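Local coordinates for NADH kinase POS5, mitochondrial (Saccharomyces cerevisiae, PDB 3AFO), which phosphorylates both NADH and NAD(+) with ATP, preferring NADH about twofold, and so serves as a key source of the cellular reductant NADPH, at residues Thr179-His184 against Asn200-His205; Tyr70-Val75 against Glu167-Arg172; Asp80-Ile85 against His101-Gly106; Ser19-Phe24 against Asn136-Pro141. One frame throughout, in Å; residues are numbered along the deposited sequence.

Interaction 1: Thr179-His184 against Asn200-His205. With NAI (1,4-dihydronicotinamide adenine dinucleotide), chain C.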
# COMPACT_ATOMS: atom_id res chain seq x y z
N THR A 179 2.58 -26.23 -5.55
CA THR A 179 2.49 -26.86 -4.23
C THR A 179 1.09 -26.70 -3.64
O THR A 179 0.32 -25.86 -4.08
CB THR A 179 3.55 -26.27 -3.28
OG1 THR A 179 3.43 -26.88 -1.99
CG2 THR A 179 3.35 -24.78 -3.15
N ARG A 180 0.78 -27.53 -2.64
CA ARG A 180 -0.51 -27.51 -1.96
C ARG A 180 -0.32 -27.23 -0.47
O ARG A 180 0.67 -27.68 0.13
CB ARG A 180 -1.20 -28.87 -2.08
CG ARG A 180 -1.83 -29.17 -3.43
CD ARG A 180 -2.77 -30.38 -3.34
NE ARG A 180 -2.03 -31.62 -3.09
CZ ARG A 180 -2.60 -32.82 -2.94
NH1 ARG A 180 -3.92 -32.96 -3.01
NH2 ARG A 180 -1.83 -33.89 -2.72
N LEU A 181 -1.28 -26.51 0.11
CA LEU A 181 -1.36 -26.33 1.55
C LEU A 181 -2.36 -27.33 2.16
O LEU A 181 -3.27 -27.82 1.49
CB LEU A 181 -1.79 -24.91 1.92
CG LEU A 181 -0.87 -23.73 1.60
CD1 LEU A 181 -1.53 -22.42 2.03
CD2 LEU A 181 0.48 -23.87 2.27
N GLU A 182 -2.16 -27.62 3.44
CA GLU A 182 -3.09 -28.41 4.22
C GLU A 182 -3.66 -27.55 5.33
O GLU A 182 -2.90 -26.90 6.05
CB GLU A 182 -2.40 -29.62 4.84
CG GLU A 182 -2.06 -30.72 3.87
CD GLU A 182 -1.54 -31.96 4.59
OE1 GLU A 182 -1.62 -32.04 5.83
OE2 GLU A 182 -1.04 -32.86 3.89
N CYS A 183 -4.98 -27.53 5.44
CA CYS A 183 -5.65 -26.89 6.56
C CYS A 183 -6.18 -27.98 7.50
O CYS A 183 -6.94 -28.85 7.08
CB CYS A 183 -6.80 -26.01 6.06
SG CYS A 183 -7.78 -25.25 7.36
N HIS A 184 -5.77 -27.92 8.76
CA HIS A 184 -6.27 -28.82 9.80
C HIS A 184 -7.17 -28.03 10.73
O HIS A 184 -6.69 -27.15 11.46
CB HIS A 184 -5.10 -29.43 10.59
CG HIS A 184 -4.24 -30.36 9.79
ND1 HIS A 184 -3.59 -29.97 8.64
CD2 HIS A 184 -3.91 -31.65 9.99
CE1 HIS A 184 -2.91 -30.99 8.16
NE2 HIS A 184 -3.08 -32.02 8.96
N ASN A 200 -4.98 -22.65 -3.93
CA ASN A 200 -4.93 -21.19 -3.87
C ASN A 200 -4.66 -20.70 -2.46
O ASN A 200 -3.61 -20.11 -2.17
CB ASN A 200 -6.28 -20.60 -4.30
CG ASN A 200 -6.26 -19.96 -5.67
OD1 ASN A 200 -7.25 -19.32 -6.04
ND2 ASN A 200 -5.18 -20.11 -6.42
N ASP A 201 -5.64 -20.93 -1.60
CA ASP A 201 -5.60 -20.31 -0.29
C ASP A 201 -6.52 -20.92 0.74
O ASP A 201 -7.45 -21.68 0.43
CB ASP A 201 -5.90 -18.81 -0.41
CG ASP A 201 -7.08 -18.50 -1.32
OD1 ASP A 201 -8.06 -19.28 -1.37
OD2 ASP A 201 -7.02 -17.44 -1.98
N ILE A 202 -6.24 -20.54 1.99
CA ILE A 202 -7.09 -20.81 3.12
C ILE A 202 -7.35 -19.46 3.76
O ILE A 202 -6.40 -18.71 4.04
CB ILE A 202 -6.38 -21.74 4.13
CG1 ILE A 202 -6.13 -23.10 3.46
CG2 ILE A 202 -7.21 -21.88 5.43
CD1 ILE A 202 -4.79 -23.75 3.81
N PHE A 203 -8.62 -19.12 3.97
CA PHE A 203 -8.90 -17.82 4.61
C PHE A 203 -10.03 -17.81 5.61
O PHE A 203 -10.93 -18.64 5.57
CB PHE A 203 -9.04 -16.66 3.58
CG PHE A 203 -10.15 -16.82 2.58
CD1 PHE A 203 -11.42 -16.33 2.84
CD2 PHE A 203 -9.91 -17.39 1.35
CE1 PHE A 203 -12.44 -16.45 1.89
CE2 PHE A 203 -10.93 -17.51 0.39
CZ PHE A 203 -12.19 -17.04 0.67
N LEU A 204 -9.90 -16.88 6.55
CA LEU A 204 -10.87 -16.63 7.60
C LEU A 204 -11.45 -15.25 7.33
O LEU A 204 -10.71 -14.33 6.94
CB LEU A 204 -10.19 -16.67 8.96
CG LEU A 204 -9.64 -18.04 9.37
CD1 LEU A 204 -8.71 -17.92 10.57
CD2 LEU A 204 -10.80 -19.01 9.70
N HIS A 205 -12.76 -15.10 7.50
CA HIS A 205 -13.41 -13.84 7.19
C HIS A 205 -14.65 -13.66 8.07
O HIS A 205 -15.33 -14.63 8.37
CB HIS A 205 -13.80 -13.77 5.72
CG HIS A 205 -14.00 -12.38 5.21
ND1 HIS A 205 -15.13 -11.64 5.50
CD2 HIS A 205 -13.21 -11.57 4.47
CE1 HIS A 205 -15.02 -10.44 4.95
NE2 HIS A 205 -13.87 -10.38 4.32
PA NAI C . -14.67 -16.69 -7.84
O1A NAI C . -15.11 -16.72 -9.27
O2A NAI C . -15.75 -16.05 -6.81
O5B NAI C . -13.40 -15.81 -7.63
C5B NAI C . -12.39 -15.99 -8.50
C4B NAI C . -11.99 -14.67 -9.05
O4B NAI C . -10.58 -14.69 -8.70
C3B NAI C . -12.11 -14.96 -10.54
O3B NAI C . -12.02 -13.74 -11.28
C2B NAI C . -10.87 -15.83 -10.76
O2B NAI C . -10.40 -15.77 -12.10
C1B NAI C . -9.84 -15.14 -9.86
N9A NAI C . -8.79 -16.10 -9.40
C8A NAI C . -8.97 -17.24 -8.71
N7A NAI C . -7.78 -17.81 -8.50
C5A NAI C . -6.84 -17.02 -9.03
C6A NAI C . -5.44 -17.08 -9.12
N6A NAI C . -4.73 -18.09 -8.59
N1A NAI C . -4.81 -16.08 -9.76
C2A NAI C . -5.47 -15.06 -10.29
N3A NAI C . -6.79 -14.98 -10.23
C4A NAI C . -7.49 -15.94 -9.61
O3 NAI C . -14.38 -18.20 -7.22
PN NAI C . -13.39 -19.26 -7.91
O1N NAI C . -13.17 -18.89 -9.35
O2N NAI C . -13.90 -20.57 -7.47
O5D NAI C . -11.94 -19.03 -7.19
C5D NAI C . -11.81 -19.10 -5.78
C4D NAI C . -10.86 -18.01 -5.31
O4D NAI C . -11.63 -16.78 -5.25
C3D NAI C . -10.43 -18.18 -3.86
O3D NAI C . -9.33 -19.09 -3.76
C2D NAI C . -10.00 -16.73 -3.51
O2D NAI C . -8.58 -16.59 -3.68
C1D NAI C . -10.74 -15.89 -4.58
N1N NAI C . -11.50 -14.84 -3.88
C2N NAI C . -11.12 -13.52 -4.11
C3N NAI C . -11.77 -12.47 -3.47
C7N NAI C . -11.31 -11.03 -3.79
O7N NAI C . -11.85 -10.04 -3.29
N7N NAI C . -10.29 -10.93 -4.63
C4N NAI C . -12.82 -12.76 -2.59
C5N NAI C . -13.21 -14.09 -2.35
C6N NAI C . -12.55 -15.14 -2.98

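Interaction 2: Tyr70-Val75 against Glu167-Arg172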
# COMPACT_ATOMS: atom_id res chain seq x y z
N TYR A 70 -8.75 -41.40 -30.50
CA TYR A 70 -8.01 -42.21 -29.54
C TYR A 70 -8.88 -43.35 -28.98
O TYR A 70 -9.43 -43.22 -27.89
CB TYR A 70 -7.50 -41.32 -28.39
CG TYR A 70 -6.66 -40.17 -28.86
CD1 TYR A 70 -5.29 -40.32 -29.07
CD2 TYR A 70 -7.24 -38.93 -29.13
CE1 TYR A 70 -4.52 -39.28 -29.53
CE2 TYR A 70 -6.47 -37.87 -29.59
CZ TYR A 70 -5.11 -38.05 -29.78
OH TYR A 70 -4.35 -37.00 -30.24
N PRO A 71 -8.99 -44.47 -29.72
CA PRO A 71 -9.80 -45.61 -29.25
C PRO A 71 -9.43 -46.11 -27.85
O PRO A 71 -10.30 -46.53 -27.11
CB PRO A 71 -9.55 -46.71 -30.29
CG PRO A 71 -8.64 -46.14 -31.31
CD PRO A 71 -8.54 -44.66 -31.11
N GLU A 72 -8.15 -46.05 -27.50
CA GLU A 72 -7.68 -46.52 -26.18
C GLU A 72 -8.17 -45.65 -25.00
O GLU A 72 -8.11 -46.08 -23.84
CB GLU A 72 -6.15 -46.64 -26.17
CG GLU A 72 -5.37 -45.31 -26.01
CD GLU A 72 -5.12 -44.57 -27.33
OE1 GLU A 72 -5.90 -44.73 -28.30
OE2 GLU A 72 -4.13 -43.81 -27.39
N VAL A 73 -8.67 -44.45 -25.30
CA VAL A 73 -9.05 -43.49 -24.26
C VAL A 73 -10.42 -43.76 -23.65
O VAL A 73 -11.39 -44.03 -24.36
CB VAL A 73 -8.94 -42.02 -24.77
CG1 VAL A 73 -9.77 -41.05 -23.91
CG2 VAL A 73 -7.48 -41.59 -24.79
N ASN A 74 -10.49 -43.69 -22.32
CA ASN A 74 -11.73 -43.83 -21.59
C ASN A 74 -12.11 -42.52 -20.93
O ASN A 74 -11.31 -41.96 -20.17
CB ASN A 74 -11.62 -44.95 -20.55
CG ASN A 74 -11.12 -46.25 -21.17
OD1 ASN A 74 -11.70 -46.76 -22.13
ND2 ASN A 74 -10.02 -46.77 -20.64
N VAL A 75 -13.33 -42.06 -21.20
CA VAL A 75 -13.85 -40.78 -20.71
C VAL A 75 -14.62 -40.93 -19.41
O VAL A 75 -15.60 -41.69 -19.33
CB VAL A 75 -14.75 -40.09 -21.78
CG1 VAL A 75 -15.57 -38.94 -21.16
CG2 VAL A 75 -13.94 -39.60 -22.97
N GLU A 167 0.02 -33.49 -27.96
CA GLU A 167 1.33 -33.32 -27.31
C GLU A 167 1.37 -34.01 -25.95
O GLU A 167 2.39 -34.63 -25.59
CB GLU A 167 1.69 -31.83 -27.15
CG GLU A 167 1.92 -31.08 -28.47
CD GLU A 167 2.88 -31.80 -29.41
OE1 GLU A 167 4.05 -32.05 -29.03
OE2 GLU A 167 2.48 -32.12 -30.55
N VAL A 168 0.27 -33.91 -25.22
CA VAL A 168 0.17 -34.48 -23.89
C VAL A 168 0.25 -36.01 -23.96
O VAL A 168 1.12 -36.60 -23.32
CB VAL A 168 -1.12 -34.02 -23.16
CG1 VAL A 168 -1.32 -34.82 -21.86
CG2 VAL A 168 -1.06 -32.50 -22.86
N ILE A 169 -0.62 -36.63 -24.75
CA ILE A 169 -0.69 -38.10 -24.84
C ILE A 169 0.60 -38.73 -25.42
O ILE A 169 0.97 -39.84 -25.06
CB ILE A 169 -2.00 -38.57 -25.58
CG1 ILE A 169 -2.19 -40.09 -25.46
CG2 ILE A 169 -2.05 -38.07 -27.04
CD1 ILE A 169 -3.65 -40.53 -25.64
N SER A 170 1.28 -38.00 -26.30
CA SER A 170 2.52 -38.48 -26.91
C SER A 170 3.75 -38.26 -26.03
O SER A 170 4.88 -38.39 -26.51
CB SER A 170 2.75 -37.78 -28.25
OG SER A 170 1.59 -37.79 -29.06
N SER A 171 3.54 -37.91 -24.77
CA SER A 171 4.63 -37.63 -23.82
C SER A 171 5.57 -36.49 -24.25
O SER A 171 6.76 -36.51 -23.95
CB SER A 171 5.44 -38.90 -23.50
OG SER A 171 4.64 -39.88 -22.86
N ARG A 172 5.03 -35.48 -24.94
CA ARG A 172 5.84 -34.31 -25.34
C ARG A 172 5.49 -33.00 -24.60
O ARG A 172 6.05 -31.94 -24.90
CB ARG A 172 5.76 -34.08 -26.85
CG ARG A 172 6.27 -35.26 -27.70
CD ARG A 172 6.40 -34.85 -29.16
NE ARG A 172 5.10 -34.59 -29.77
CZ ARG A 172 4.39 -35.50 -30.43
NH1 ARG A 172 4.85 -36.74 -30.56
NH2 ARG A 172 3.21 -35.18 -30.95

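Interaction 3: Asp80-Ile85 against His101-Gly106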
# COMPACT_ATOMS: atom_id res chain seq x y z
N ASP A 80 -24.00 -36.51 -12.60
CA ASP A 80 -25.03 -35.59 -13.06
C ASP A 80 -24.71 -35.04 -14.46
O ASP A 80 -25.61 -34.80 -15.26
CB ASP A 80 -25.31 -34.48 -12.04
CG ASP A 80 -24.06 -33.68 -11.63
OD1 ASP A 80 -22.92 -34.10 -11.93
OD2 ASP A 80 -24.24 -32.63 -10.98
N VAL A 81 -23.41 -34.88 -14.73
CA VAL A 81 -22.93 -34.43 -16.03
C VAL A 81 -23.17 -35.49 -17.12
O VAL A 81 -23.63 -35.15 -18.22
CB VAL A 81 -21.44 -34.04 -15.97
CG1 VAL A 81 -20.82 -33.97 -17.35
CG2 VAL A 81 -21.27 -32.70 -15.24
N ALA A 82 -22.87 -36.75 -16.81
CA ALA A 82 -23.16 -37.88 -17.71
C ALA A 82 -24.61 -37.86 -18.18
O ALA A 82 -24.89 -37.91 -19.38
CB ALA A 82 -22.84 -39.21 -17.02
N GLU A 83 -25.53 -37.75 -17.22
CA GLU A 83 -26.96 -37.64 -17.50
C GLU A 83 -27.28 -36.36 -18.28
O GLU A 83 -28.07 -36.40 -19.23
CB GLU A 83 -27.76 -37.67 -16.20
CG GLU A 83 -28.20 -39.07 -15.75
CD GLU A 83 -29.20 -39.02 -14.59
OE1 GLU A 83 -28.96 -38.27 -13.63
OE2 GLU A 83 -30.23 -39.73 -14.64
N GLU A 84 -26.67 -35.25 -17.88
CA GLU A 84 -26.89 -33.96 -18.53
C GLU A 84 -26.52 -34.00 -20.01
O GLU A 84 -27.30 -33.55 -20.85
CB GLU A 84 -26.09 -32.86 -17.82
CG GLU A 84 -26.35 -31.46 -18.37
CD GLU A 84 -25.34 -30.43 -17.89
OE1 GLU A 84 -24.33 -30.83 -17.27
OE2 GLU A 84 -25.56 -29.23 -18.14
N ILE A 85 -25.34 -34.52 -20.32
CA ILE A 85 -24.81 -34.44 -21.68
C ILE A 85 -25.20 -35.61 -22.59
O ILE A 85 -24.94 -35.55 -23.80
CB ILE A 85 -23.27 -34.23 -21.70
CG1 ILE A 85 -22.53 -35.49 -21.18
CG2 ILE A 85 -22.88 -32.97 -20.91
CD1 ILE A 85 -21.04 -35.48 -21.41
N HIS A 101 -21.30 -43.82 -27.83
CA HIS A 101 -20.35 -43.10 -27.00
C HIS A 101 -20.48 -43.65 -25.59
O HIS A 101 -21.57 -43.71 -25.04
CB HIS A 101 -20.66 -41.60 -27.01
CG HIS A 101 -20.43 -40.96 -28.34
ND1 HIS A 101 -19.19 -40.49 -28.73
CD2 HIS A 101 -21.27 -40.72 -29.38
CE1 HIS A 101 -19.28 -39.99 -29.95
NE2 HIS A 101 -20.53 -40.12 -30.37
N ILE A 102 -19.36 -44.05 -25.01
CA ILE A 102 -19.37 -44.55 -23.63
C ILE A 102 -18.83 -43.47 -22.69
O ILE A 102 -17.78 -42.90 -22.93
CB ILE A 102 -18.56 -45.86 -23.47
CG1 ILE A 102 -19.11 -46.94 -24.42
CG2 ILE A 102 -18.62 -46.33 -22.02
CD1 ILE A 102 -18.19 -48.15 -24.59
N LEU A 103 -19.59 -43.19 -21.64
CA LEU A 103 -19.20 -42.26 -20.60
C LEU A 103 -19.12 -43.05 -19.31
O LEU A 103 -20.13 -43.60 -18.86
CB LEU A 103 -20.25 -41.16 -20.44
CG LEU A 103 -20.57 -40.30 -21.67
CD1 LEU A 103 -21.63 -39.27 -21.31
CD2 LEU A 103 -19.32 -39.64 -22.25
N TYR A 104 -17.94 -43.09 -18.71
CA TYR A 104 -17.77 -43.74 -17.41
C TYR A 104 -17.99 -42.75 -16.27
O TYR A 104 -17.54 -41.60 -16.34
CB TYR A 104 -16.40 -44.39 -17.31
CG TYR A 104 -16.19 -45.45 -18.36
CD1 TYR A 104 -16.57 -46.77 -18.14
CD2 TYR A 104 -15.63 -45.12 -19.59
CE1 TYR A 104 -16.40 -47.74 -19.11
CE2 TYR A 104 -15.45 -46.08 -20.57
CZ TYR A 104 -15.84 -47.39 -20.32
OH TYR A 104 -15.66 -48.33 -21.30
N THR A 105 -18.71 -43.19 -15.25
CA THR A 105 -19.02 -42.35 -14.11
C THR A 105 -19.20 -43.16 -12.82
O THR A 105 -19.35 -44.38 -12.85
CB THR A 105 -20.28 -41.50 -14.37
OG1 THR A 105 -20.32 -40.43 -13.42
CG2 THR A 105 -21.57 -42.33 -14.24
N GLY A 106 -19.18 -42.45 -11.69
CA GLY A 106 -19.44 -43.04 -10.39
C GLY A 106 -19.12 -42.05 -9.28
O GLY A 106 -18.95 -40.86 -9.55

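Interaction 4: Ser19-Phe24 against Asn136-Pro141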
# COMPACT_ATOMS: atom_id res chain seq x y z
N SER A 19 -5.30 -45.89 -11.70
CA SER A 19 -4.48 -44.81 -12.27
C SER A 19 -3.06 -45.22 -12.61
O SER A 19 -2.43 -45.99 -11.89
CB SER A 19 -4.40 -43.63 -11.29
OG SER A 19 -5.65 -43.38 -10.68
N SER A 20 -2.57 -44.68 -13.72
CA SER A 20 -1.16 -44.77 -14.06
C SER A 20 -0.49 -43.45 -13.70
O SER A 20 -0.67 -42.44 -14.39
CB SER A 20 -0.99 -45.06 -15.56
OG SER A 20 -1.58 -44.06 -16.37
N SER A 21 0.28 -43.46 -12.61
CA SER A 21 1.06 -42.28 -12.24
C SER A 21 2.14 -42.07 -13.30
O SER A 21 2.89 -42.98 -13.62
CB SER A 21 1.67 -42.43 -10.85
OG SER A 21 2.48 -43.59 -10.76
N ALA A 22 2.18 -40.86 -13.85
CA ALA A 22 3.15 -40.53 -14.88
C ALA A 22 4.53 -40.26 -14.28
O ALA A 22 4.69 -40.24 -13.06
CB ALA A 22 2.68 -39.33 -15.67
N ASP A 23 5.51 -40.08 -15.15
CA ASP A 23 6.84 -39.67 -14.73
C ASP A 23 7.06 -38.20 -15.02
O ASP A 23 6.51 -37.66 -16.00
CB ASP A 23 7.91 -40.52 -15.42
CG ASP A 23 8.42 -41.64 -14.54
OD1 ASP A 23 9.10 -41.33 -13.52
OD2 ASP A 23 8.15 -42.82 -14.86
N PHE A 24 7.85 -37.55 -14.17
CA PHE A 24 8.17 -36.13 -14.33
C PHE A 24 9.67 -35.88 -14.35
O PHE A 24 10.27 -35.57 -13.32
CB PHE A 24 7.47 -35.29 -13.26
CG PHE A 24 5.98 -35.21 -13.44
CD1 PHE A 24 5.43 -34.38 -14.41
CD2 PHE A 24 5.13 -35.96 -12.63
CE1 PHE A 24 4.05 -34.29 -14.57
CE2 PHE A 24 3.75 -35.88 -12.79
CZ PHE A 24 3.21 -35.04 -13.76
N ASN A 136 -6.87 -35.87 -0.54
CA ASN A 136 -6.04 -36.74 0.29
C ASN A 136 -5.16 -37.71 -0.50
O ASN A 136 -4.39 -38.47 0.08
CB ASN A 136 -6.87 -37.48 1.34
CG ASN A 136 -7.83 -38.49 0.73
OD1 ASN A 136 -8.33 -38.28 -0.37
ND2 ASN A 136 -8.08 -39.58 1.45
N THR A 137 -5.25 -37.67 -1.83
CA THR A 137 -4.39 -38.51 -2.65
C THR A 137 -3.47 -37.74 -3.60
O THR A 137 -3.31 -36.51 -3.52
CB THR A 137 -5.20 -39.58 -3.42
OG1 THR A 137 -4.31 -40.56 -3.95
CG2 THR A 137 -5.99 -38.94 -4.55
N GLN A 138 -2.84 -38.49 -4.49
CA GLN A 138 -2.00 -37.96 -5.52
C GLN A 138 -2.88 -37.29 -6.59
O GLN A 138 -3.88 -37.86 -7.01
CB GLN A 138 -1.26 -39.14 -6.12
CG GLN A 138 -0.28 -38.82 -7.19
CD GLN A 138 0.63 -40.00 -7.43
OE1 GLN A 138 1.39 -40.37 -6.55
NE2 GLN A 138 0.53 -40.60 -8.60
N VAL A 139 -2.50 -36.09 -7.02
CA VAL A 139 -3.21 -35.37 -8.07
C VAL A 139 -2.65 -35.75 -9.45
O VAL A 139 -1.45 -35.64 -9.69
CB VAL A 139 -3.16 -33.83 -7.87
CG1 VAL A 139 -4.15 -33.12 -8.80
CG2 VAL A 139 -3.47 -33.46 -6.42
N PRO A 140 -3.52 -36.22 -10.37
CA PRO A 140 -3.06 -36.47 -11.73
C PRO A 140 -2.69 -35.14 -12.40
O PRO A 140 -3.13 -34.09 -11.93
CB PRO A 140 -4.29 -37.08 -12.40
CG PRO A 140 -5.45 -36.59 -11.60
CD PRO A 140 -4.95 -36.50 -10.20
N PRO A 141 -1.90 -35.18 -13.48
CA PRO A 141 -1.59 -33.98 -14.27
C PRO A 141 -2.87 -33.27 -14.69
O PRO A 141 -3.91 -33.92 -14.90
CB PRO A 141 -0.88 -34.55 -15.50
CG PRO A 141 -0.36 -35.87 -15.07
CD PRO A 141 -1.28 -36.39 -14.05

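Interaction 1: Thr179-His184 against Asn200-His205
The contact of I202 with L181 and C183 is apolar face-to-face packing of two beta sheets in the buried interior of the C-terminal part of the kinase. Strand segments 181-184 and 201-205 lie 8.0 Å apart at their axes, with chain directions 34° apart, and no hydrogen bond joins them. I202 is the side chain that enters the seam. Its CG1 stands anti to the carbonyl carbon, which sends the CD1 methyl across to L181 CB at 3.7 Å. The same methyl reaches C183 CB at 3.8 Å, so it wedges between two residues that point the same way from one strand. The other branch, CG2, lies 3.9 Å from C183 SG, while the L181 and I202 side chains meet at a slant.

This is the core of a beta sandwich, and the in-and-out alternation of strand 201-205 gives it a second role. Where I202 faces the opposing sheet, D201 and F203 on the flanking positions turn to the other face, where NADH is bound. The carboxylate of D201 spans both hydroxyls of one ribose: O2D of the dinucleotide donates a very short bond of 2.5 Å to D201 OD2, and D201 OD1 lies 2.7 Å from O3D in a bond whose proton has another acceptor nearby. F203 packs obliquely against the same sugar, its CE2 4.1 Å from C2D of NADH. The backbone N of D201 is itself held by D304 OD1, and H205, farther along the strand, meets H205 of the second subunit.

Interaction 2: Tyr70-Val75 against Glu167-Arg172
I169, at the end of helix 161-169, meets Y70, E72 and V73 through both branches of its side chain. At CB the chain forks. The CG2 methyl turns to the Y70 ring, approaching it obliquely with CE1 3.7 Å away and reaching toward the phenol oxygen as well. The other branch starts with CG1 anti to the backbone N (chi1 -170°) and runs on nearly straight, carrying CD1 clear of the helix and into the turn opposite. There CD1 has three neighbours: Y70 CD1 at 3.8 Å, V73 CG2 at 4.1 Å and the carboxylate oxygen OE2 of E72 at 3.7 Å. The last is no more than van der Waals contact. E72 bends at chi2 (-86°), and its OE2 comes to the methyl from the opposite direction.

Both segments follow or include the C-terminal end of a helix. Y70-V73 forms a type I turn, closed by V73 N to Y70 O. On the other side a Schellman motif with S171 at C-prime terminates helix 161-169. The residues joined by its R172 N to E167 O bond are also linked through their side chains: R172 grips E167 side-on in a salt bridge, NE to OE1 at 2.8 Å and NH2 to OE2 at 3.2 Å. Both carboxylate oxygens lie close to the guanidinium plane but are met from above their own.

The turn links helix 53-69 to strand 74-76, completing a beta-alpha-beta crossover from strand 43-48. V73 packs on L66 and V44, and the Y70 ring stands edge-to-face with F165, so helix 161-169 packs against the turn between helix 53-69 and strand 74-76.

Interaction 3: Asp80-Ile85 against His101-Gly106
A82 and L103, with CA atoms 6.6 Å apart, mark where helix 80-85 passes over strand 101-105, the two running nearly antiparallel at 157° with axes 8.9 Å apart. No hydrogen bond crosses, and A82 CB faces the strand at this point of nearest CA approach. L103 fills the middle of the contact through one branch: its CD1 touches I85 CD1 at 3.8 Å and I85 CG1 at 3.9 Å, the two side chains crossing at a slant. I85 reaches it because CG1 sits between backbone N and carbonyl carbon (chi1 68°) and the chain then extends, swinging the terminal methyl to the strand. L103 CD1 also rests 4.0 Å from the carbonyl O of A82. Farther along the strand A82 CB packs on T105 CB at 4.3 Å. The hydroxyl of T105 is engaged elsewhere, bonded to V77 O just before the helix.

The order strand 74-76, helix 79-86, strand 101-105 is consistent with a beta-alpha-beta unit of the N-terminal domain. V75 of strand 74-76 packs on L103, and Y104 is backbone-bonded to V75; strand 8-12 pairs with the far edge of strand 101-105, and helix 53-69 meets I85 through M59 and I63.

Interaction 4: Ser19-Phe24 against Asn136-Pro141
Two separate touches join S21 and F24 to Q138 and P141, one apolar and one at a polar group that bonds elsewhere. The apolar one is between rings: P141 CG comes to the edge of the F24 phenyl, near its plane, 3.9 Å from CZ. F24 has CG anti to its carbonyl carbon (chi1 -70°), an orientation that brings the far end of the ring to the proline, and the ring stacks with Y355.

The polar group is the amide of Q138. Its side chain is extended, with CG anti to the backbone N (chi1 -178°), and carries NE2 to S21 CB at 3.1 Å, a tight contact and not a hydrogen bond. The S21 hydroxyl OG lies 4.2 Å from NE2. The other amide atom, OE1, accepts a bond from R351 N, which helps settle how the amide is turned.

The two chain directions lie 60° apart, and this is plain packing between strand 23-25 with the residues before it and the loop between helix 124-132 and strand 142-146. L35 of strand 33-36 touches both F24 and P141, and C175 of strand 174-186 adjoins F24, placing the contact where the antiparallel sheet meets the parallel one.

Overall arrangement
From the N terminus, residues 19-24 open interaction 4, 70-75 open interaction 2 and 80-85 open interaction 3. Interaction 3 closes first, at 101-106, a short loop lying within both longer ones. Residues 136-141 then close interaction 4 and 167-172 close interaction 2, so these two cross. Interaction 1 follows in series, with its own short closure at 200-205. Interactions 2 and 3 share a border, V75 O meeting Y104 N at 2.8 Å, and tie helices 79-86 and 161-169 to the region around strands 74-76 and 101-105. Interaction 4 lies where the antiparallel and parallel sheets adjoin: T137 O meets R180 NH2 of interaction 1 at 3.1 Å, joining the loop before strand 142-146 to strand 174-186.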